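Local coordinates for chitin binding protein (Streptomyces lividans, PDB 5FTZ) that is a copper-dependent lytic polysaccharide monooxygenase of family AA10 that probably binds chitin and cleaves its chains by oxidation, at residues 148-153 with 165-170. Numbering follows the deposited sequence.
Sequences HHVILA and YACSDV
His148 and Asp169 are joined by a side-chain hydrogen bond at one end of two antiparallel strands. NE2 of His148 gives its hydrogen to OD1 of Asp169 at 2.8 Å. OD1 lies in the ring plane, but the ring meets it on the anti side, 22° out of the carboxylate plane. CG of His148 stands anti to its backbone N (chi1 180°), which swings the ring across to the carboxylate. ND1 is held by Gln107 and Asp169 OD2 by a salt bridge to Arg10, so both groups are fixed from two ends. A leucine in place of His148 would probably leave Asp169 OD1 without this donor and Gln107 without its ring partner.

Six backbone hydrogen bonds tie the strands, in pairs at His149/Val170, Ile151/Ser168 and Ala153/Ala166. Both faces are packed in the interior. Val150, Leu152, Cys167 and Asp169 share one face. There CD1 of Leu152 touches SG of Cys167 at 3.7 Å, and Cys167 is locked by a disulfide to Cys49. On the other face the Ile151 and Val170 side chains cross at about a right angle, CD1 of Ile151 lying 4.1 Å from CG1 of Val170. The more open side is the His148 end: of the touching residues His148 alone is partly exposed. This is the beta hairpin of strands 148-157 and 162-171, part of the immunoglobulin-like beta-sandwich core of AA10 enzymes.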
ATOM      1  N   HIS A 148      -8.258  37.343  10.671  1.00  9.74           N
ATOM      2  CA  HIS A 148      -7.227  36.551   9.973  1.00  9.06           C
ATOM      3  C   HIS A 148      -6.980  35.242  10.704  1.00  8.32           C
ATOM      4  O   HIS A 148      -6.667  35.254  11.871  1.00  8.87           O
ATOM      5  CB  HIS A 148      -5.958  37.385   9.869  1.00  9.83           C
ATOM      6  CG  HIS A 148      -4.816  36.692   9.182  1.00 11.22           C
ATOM      7  ND1 HIS A 148      -3.502  36.944   9.524  1.00 12.68           N
ATOM      8  CD2 HIS A 148      -4.799  35.804   8.156  1.00 11.54           C
ATOM      9  CE1 HIS A 148      -2.715  36.168   8.784  1.00 13.27           C
ATOM     10  NE2 HIS A 148      -3.475  35.525   7.891  1.00 13.27           N
ATOM     11  N   HIS A 149      -6.981  34.151   9.927  1.00  7.70           N
ATOM     12  CA  HIS A 149      -6.714  32.810  10.412  1.00  7.48           C
ATOM     13  C   HIS A 149      -5.940  32.104   9.289  1.00  7.59           C
ATOM     14  O   HIS A 149      -5.913  32.613   8.135  1.00  7.48           O
ATOM     15  CB  HIS A 149      -7.987  32.035  10.783  1.00  8.39           C
ATOM     16  CG  HIS A 149      -8.470  32.419  12.144  1.00  8.74           C
ATOM     17  ND1 HIS A 149      -7.927  31.910  13.300  1.00  9.10           N
ATOM     18  CD2 HIS A 149      -9.404  33.310  12.531  1.00  9.29           C
ATOM     19  CE1 HIS A 149      -8.507  32.474  14.345  1.00  9.81           C
ATOM     20  NE2 HIS A 149      -9.403  33.333  13.900  1.00  9.70           N
ATOM     21  N   VAL A 150      -5.311  31.008   9.626  1.00  7.38           N
ATOM     22  CA  VAL A 150      -4.655  30.141   8.655  1.00  7.59           C
ATOM     23  C   VAL A 150      -5.315  28.782   8.669  1.00  7.50           C
ATOM     24  O   VAL A 150      -5.581  28.224   9.754  1.00  8.29           O
ATOM     25  CB  VAL A 150      -3.157  30.036   8.933  1.00  8.58           C
ATOM     26  CG1 VAL A 150      -2.520  28.923   8.072  1.00 10.61           C
ATOM     27  CG2 VAL A 150      -2.480  31.405   8.697  1.00  8.84           C
ATOM     28  N   ILE A 151      -5.626  28.254   7.508  1.00  7.29           N
ATOM     29  CA  ILE A 151      -5.992  26.867   7.322  1.00  7.80           C
ATOM     30  C   ILE A 151      -4.797  26.136   6.804  1.00  8.20           C
ATOM     31  O   ILE A 151      -4.203  26.552   5.772  1.00  9.40           O
ATOM     32  CB  ILE A 151      -7.249  26.714   6.417  1.00  8.67           C
ATOM     33  CG1 ILE A 151      -8.500  27.278   7.114  1.00 10.18           C
ATOM     34  CG2 ILE A 151      -7.374  25.238   6.000  1.00  9.02           C
ATOM     35  CD1 ILE A 151      -9.770  27.400   6.301  1.00 11.29           C
ATOM     36  N   LEU A 152      -4.408  25.087   7.473  1.00  7.66           N
ATOM     37  CA  LEU A 152      -3.315  24.168   7.077  1.00  7.69           C
ATOM     38  C   LEU A 152      -3.913  22.917   6.526  1.00  7.95           C
ATOM     39  O   LEU A 152      -4.674  22.224   7.230  1.00  8.47           O
ATOM     40  CB  LEU A 152      -2.396  23.871   8.264  1.00  8.42           C
ATOM     41  CG  LEU A 152      -1.318  22.822   7.996  1.00  9.17           C
ATOM     42  CD1 LEU A 152      -0.284  23.322   7.043  1.00 10.31           C
ATOM     43  CD2 LEU A 152      -0.686  22.361   9.300  1.00 10.39           C
ATOM     44  N   ALA A 153      -3.559  22.590   5.282  1.00  7.14           N
ATOM     45  CA  ALA A 153      -3.976  21.377   4.610  1.00  7.46           C
ATOM     46  C   ALA A 153      -2.802  20.462   4.524  1.00  8.29           C
ATOM     47  O   ALA A 153      -1.712  20.882   4.149  1.00  8.93           O
ATOM     48  CB  ALA A 153      -4.506  21.755   3.236  1.00  7.81           C
ATOM     49  N   TYR A 165       2.265  19.920   2.517  1.00  7.10           N
ATOM     50  CA  TYR A 165       1.755  20.934   3.439  1.00  7.30           C
ATOM     51  C   TYR A 165       1.392  22.207   2.718  1.00  7.42           C
ATOM     52  O   TYR A 165       2.160  22.704   1.903  1.00  8.64           O
ATOM     53  CB  TYR A 165       2.827  21.249   4.486  1.00  7.20           C
ATOM     54  CG  TYR A 165       3.073  20.060   5.398  1.00  7.68           C
ATOM     55  CD1 TYR A 165       3.953  19.045   5.043  1.00  8.14           C
ATOM     56  CD2 TYR A 165       2.492  19.980   6.650  1.00  7.91           C
ATOM     57  CE1 TYR A 165       4.167  17.929   5.872  1.00  9.02           C
ATOM     58  CE2 TYR A 165       2.654  18.852   7.450  1.00  8.54           C
ATOM     59  CZ  TYR A 165       3.501  17.847   7.068  1.00  8.82           C
ATOM     60  OH  TYR A 165       3.632  16.754   7.929  1.00  9.96           O
ATOM     61  N   ALA A 166       0.201  22.751   2.997  1.00  7.02           N
ATOM     62  CA  ALA A 166      -0.218  23.966   2.312  1.00  8.25           C
ATOM     63  C   ALA A 166      -0.984  24.887   3.284  1.00  8.14           C
ATOM     64  O   ALA A 166      -2.067  24.521   3.755  1.00  8.70           O
ATOM     65  CB  ALA A 166      -1.106  23.653   1.120  1.00  8.81           C
ATOM     66  N   CYS A 167      -0.369  26.006   3.595  1.00  8.05           N
ATOM     67  CA  CYS A 167      -1.003  27.021   4.472  1.00  8.51           C
ATOM     68  C   CYS A 167      -1.787  27.989   3.625  1.00  8.19           C
ATOM     69  O   CYS A 167      -1.206  28.549   2.668  1.00  8.53           O
ATOM     70  CB  CYS A 167       0.065  27.812   5.216  1.00  9.62           C
ATOM     71  SG  CYS A 167       0.914  26.756   6.427  1.00 13.85           S
ATOM     72  N   SER A 168      -3.031  28.299   3.996  1.00  7.53           N
ATOM     73  CA  SER A 168      -3.841  29.263   3.318  1.00  8.07           C
ATOM     74  C   SER A 168      -4.280  30.319   4.294  1.00  8.84           C
ATOM     75  O   SER A 168      -4.929  30.011   5.310  1.00  8.90           O
ATOM     76  CB  SER A 168      -5.033  28.614   2.700  1.00  9.09           C
ATOM     77  OG  SER A 168      -4.705  27.595   1.771  1.00  9.88           O
ATOM     78  N   ASP A 169      -4.092  31.579   3.932  1.00  8.34           N
ATOM     79  CA  ASP A 169      -4.615  32.706   4.727  1.00  8.55           C
ATOM     80  C   ASP A 169      -6.063  32.974   4.417  1.00  8.87           C
ATOM     81  O   ASP A 169      -6.442  33.094   3.242  1.00  8.54           O
ATOM     82  CB  ASP A 169      -3.801  33.956   4.479  1.00  8.66           C
ATOM     83  CG  ASP A 169      -2.369  33.772   4.874  1.00  9.84           C
ATOM     84  OD1 ASP A 169      -2.067  33.891   6.092  1.00 10.52           O
ATOM     85  OD2 ASP A 169      -1.522  33.471   3.981  1.00  9.84           O
ATOM     86  N   VAL A 170      -6.871  33.009   5.450  1.00  8.29           N
ATOM     87  CA  VAL A 170      -8.324  33.274   5.327  1.00  8.95           C
ATOM     88  C   VAL A 170      -8.747  34.358   6.301  1.00  9.59           C
ATOM     89  O   VAL A 170      -8.018  34.708   7.237  1.00  9.40           O
ATOM     90  CB  VAL A 170      -9.153  31.995   5.496  1.00  9.87           C
ATOM     91  CG1 VAL A 170      -8.774  30.925   4.461  1.00  9.98           C
ATOM     92  CG2 VAL A 170      -9.017  31.472   6.923  1.00 10.68           C
TER